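Local coordinates for protein SusD homolog (PDB 3IV0) that probably binds glycans at the outer membrane of Bacteroides thetaiotaomicron, as a member of the SusD family whose own ligand is not established, at residues A414-R419 and Y431-T436. Numbering follows the deposited sequence.
Sequences AIFWER and YDLVRT
Arg419 takes hold of the Asp432 carboxylate side-on: NE donates to OD2 at 2.9 Å and NH2 of Arg419 to OD1 of Asp432 at 3.3 Å. OD1 is met at its syn lone pair, OD2 on its syn side but out of the carboxylate plane; guanidinium and carboxylate planes lie 59° apart. The arginine chain bends at chi3, which swings its NE edge round to the acid. Arg435, one helical turn on from Asp432, approaches from above the carboxylate plane; its NE and NH2 both go to OD1, NE at 3.0 Å from it. The shared carboxylate probably lets NE of Arg419 sit 3.6 Å from NH2 of Arg435. With an alanine here instead of Asp432, Arg419 would probably lose the acid its NE and NH2 grip, and Arg435 would be left to Glu376. A water also bridges the helices, donating to Phe416 O and to OD2 of Asp432. With CG anti to the backbone N (chi1 167°), Phe416 carries its ring toward the other helix, its edge meeting Leu433, CZ to CD2 3.7 Å; Tyr444 (edge-to-face) and Lys438 (cation-pi) also meet this ring. The segments run antiparallel at 156°, axes 11.5 Å apart at closest approach. The salt-bridge network thus ties successive helices 408-422 and 429-436 of the SusD family region together, against helix 367-381, which supplies Glu376 to Arg435.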
loop_
_atom_site.group_PDB
_atom_site.type_symbol
_atom_site.label_atom_id
_atom_site.label_comp_id
_atom_site.label_asym_id
_atom_site.label_seq_id
_atom_site.Cartn_x
_atom_site.Cartn_y
_atom_site.Cartn_z
ATOM N N ALA A 414 -7.969 5.469 18.876
ATOM C CA ALA A 414 -6.860 4.583 19.221
ATOM C C ALA A 414 -6.459 3.706 18.037
ATOM O O ALA A 414 -5.288 3.441 17.831
ATOM C CB ALA A 414 -7.212 3.692 20.459
ATOM N N ILE A 415 -7.444 3.193 17.328
ATOM C CA ILE A 415 -7.157 2.317 16.205
ATOM C C ILE A 415 -6.500 3.112 15.057
ATOM O O ILE A 415 -5.522 2.622 14.467
ATOM C CB ILE A 415 -8.429 1.607 15.742
ATOM C CG1 ILE A 415 -8.959 0.656 16.828
ATOM C CG2 ILE A 415 -8.180 0.854 14.408
ATOM C CD1 ILE A 415 -10.433 0.253 16.646
ATOM N N PHE A 416 -6.995 4.323 14.773
ATOM C CA PHE A 416 -6.356 5.177 13.763
ATOM C C PHE A 416 -4.898 5.425 14.132
ATOM O O PHE A 416 -4.012 5.246 13.312
ATOM C CB PHE A 416 -7.079 6.510 13.632
ATOM C CG PHE A 416 -6.307 7.518 12.870
ATOM C CD1 PHE A 416 -6.264 7.477 11.492
ATOM C CD2 PHE A 416 -5.578 8.491 13.523
ATOM C CE1 PHE A 416 -5.482 8.394 10.793
ATOM C CE2 PHE A 416 -4.827 9.414 12.823
ATOM C CZ PHE A 416 -4.786 9.355 11.452
ATOM N N TRP A 417 -4.612 5.786 15.372
ATOM C CA TRP A 417 -3.250 6.144 15.741
ATOM C C TRP A 417 -2.381 4.915 15.776
ATOM O O TRP A 417 -1.174 4.979 15.465
ATOM C CB TRP A 417 -3.213 6.890 17.083
ATOM C CG TRP A 417 -3.711 8.295 16.981
ATOM C CD1 TRP A 417 -4.843 8.794 17.510
ATOM C CD2 TRP A 417 -3.068 9.379 16.298
ATOM N NE1 TRP A 417 -4.962 10.118 17.201
ATOM C CE2 TRP A 417 -3.888 10.506 16.455
ATOM C CE3 TRP A 417 -1.894 9.497 15.568
ATOM C CZ2 TRP A 417 -3.562 11.743 15.924
ATOM C CZ3 TRP A 417 -1.577 10.733 15.042
ATOM C CH2 TRP A 417 -2.410 11.830 15.220
ATOM N N GLU A 418 -2.967 3.776 16.128
ATOM C CA GLU A 418 -2.216 2.542 16.111
ATOM C C GLU A 418 -1.769 2.188 14.688
ATOM O O GLU A 418 -0.675 1.672 14.488
ATOM C CB GLU A 418 -2.962 1.364 16.768
ATOM C CG GLU A 418 -2.086 0.165 17.108
ATOM C CD GLU A 418 -1.061 0.428 18.190
ATOM O OE1 GLU A 418 -1.161 1.465 18.892
ATOM O OE2 GLU A 418 -0.174 -0.428 18.323
ATOM N N ARG A 419 -2.645 2.356 13.707
ATOM C CA ARG A 419 -2.235 2.133 12.316
ATOM C C ARG A 419 -1.120 3.092 11.933
ATOM O O ARG A 419 -0.185 2.707 11.220
ATOM C CB ARG A 419 -3.418 2.322 11.339
ATOM C CG ARG A 419 -4.382 1.119 11.308
ATOM C CD ARG A 419 -5.472 1.192 10.220
ATOM N NE ARG A 419 -4.931 1.351 8.873
ATOM C CZ ARG A 419 -4.515 0.362 8.093
ATOM N NH1 ARG A 419 -4.519 -0.890 8.522
ATOM N NH2 ARG A 419 -4.042 0.601 6.883
ATOM N N TYR A 431 -3.116 7.506 2.453
ATOM C CA TYR A 431 -4.322 6.874 1.976
ATOM C C TYR A 431 -5.304 6.632 3.131
ATOM O O TYR A 431 -6.517 6.825 2.961
ATOM C CB TYR A 431 -3.923 5.590 1.268
ATOM C CG TYR A 431 -3.198 5.826 -0.033
ATOM C CD1 TYR A 431 -3.769 6.592 -1.042
ATOM C CD2 TYR A 431 -1.987 5.221 -0.292
ATOM C CE1 TYR A 431 -3.114 6.795 -2.254
ATOM C CE2 TYR A 431 -1.330 5.396 -1.518
ATOM C CZ TYR A 431 -1.929 6.141 -2.493
ATOM O OH TYR A 431 -1.337 6.283 -3.754
ATOM N N ASP A 432 -4.790 6.306 4.314
ATOM C CA ASP A 432 -5.650 6.197 5.509
ATOM C C ASP A 432 -6.277 7.550 5.825
ATOM O O ASP A 432 -7.447 7.632 6.198
ATOM C CB ASP A 432 -4.834 5.707 6.695
ATOM C CG ASP A 432 -4.590 4.213 6.680
ATOM O OD1 ASP A 432 -5.196 3.474 5.870
ATOM O OD2 ASP A 432 -3.891 3.762 7.617
ATOM N N LEU A 433 -5.488 8.614 5.715
ATOM C CA LEU A 433 -6.055 9.920 5.952
ATOM C C LEU A 433 -7.162 10.241 4.989
ATOM O O LEU A 433 -8.174 10.873 5.369
ATOM C CB LEU A 433 -4.976 10.996 5.882
ATOM C CG LEU A 433 -3.945 11.034 7.000
ATOM C CD1 LEU A 433 -2.910 12.098 6.646
ATOM C CD2 LEU A 433 -4.585 11.386 8.329
ATOM N N VAL A 434 -6.998 9.901 3.712
ATOM C CA VAL A 434 -8.037 10.220 2.749
ATOM C C VAL A 434 -9.327 9.425 3.010
ATOM O O VAL A 434 -10.415 10.003 3.046
ATOM C CB VAL A 434 -7.543 9.996 1.300
ATOM C CG1 VAL A 434 -8.684 10.066 0.278
ATOM C CG2 VAL A 434 -6.419 11.002 0.952
ATOM N N ARG A 435 -9.206 8.107 3.196
ATOM C CA ARG A 435 -10.397 7.278 3.284
ATOM C C ARG A 435 -11.141 7.495 4.597
ATOM O O ARG A 435 -12.283 7.112 4.702
ATOM C CB ARG A 435 -10.064 5.780 3.111
ATOM C CG ARG A 435 -9.209 5.244 4.242
ATOM C CD ARG A 435 -8.875 3.767 4.091
ATOM N NE ARG A 435 -8.149 3.273 5.250
ATOM C CZ ARG A 435 -8.704 3.014 6.429
ATOM N NH1 ARG A 435 -9.984 3.197 6.626
ATOM N NH2 ARG A 435 -7.958 2.561 7.409
ATOM N N THR A 436 -10.484 8.063 5.595
ATOM C CA THR A 436 -11.147 8.364 6.876
ATOM C C THR A 436 -11.602 9.819 6.919
ATOM O O THR A 436 -12.249 10.228 7.903
ATOM C CB THR A 436 -10.197 8.111 8.075
ATOM O OG1 THR A 436 -9.049 8.969 7.939
ATOM C CG2 THR A 436 -9.814 6.636 8.189
HETATM O O HOH W 1 -4.567 5.185 10.349
#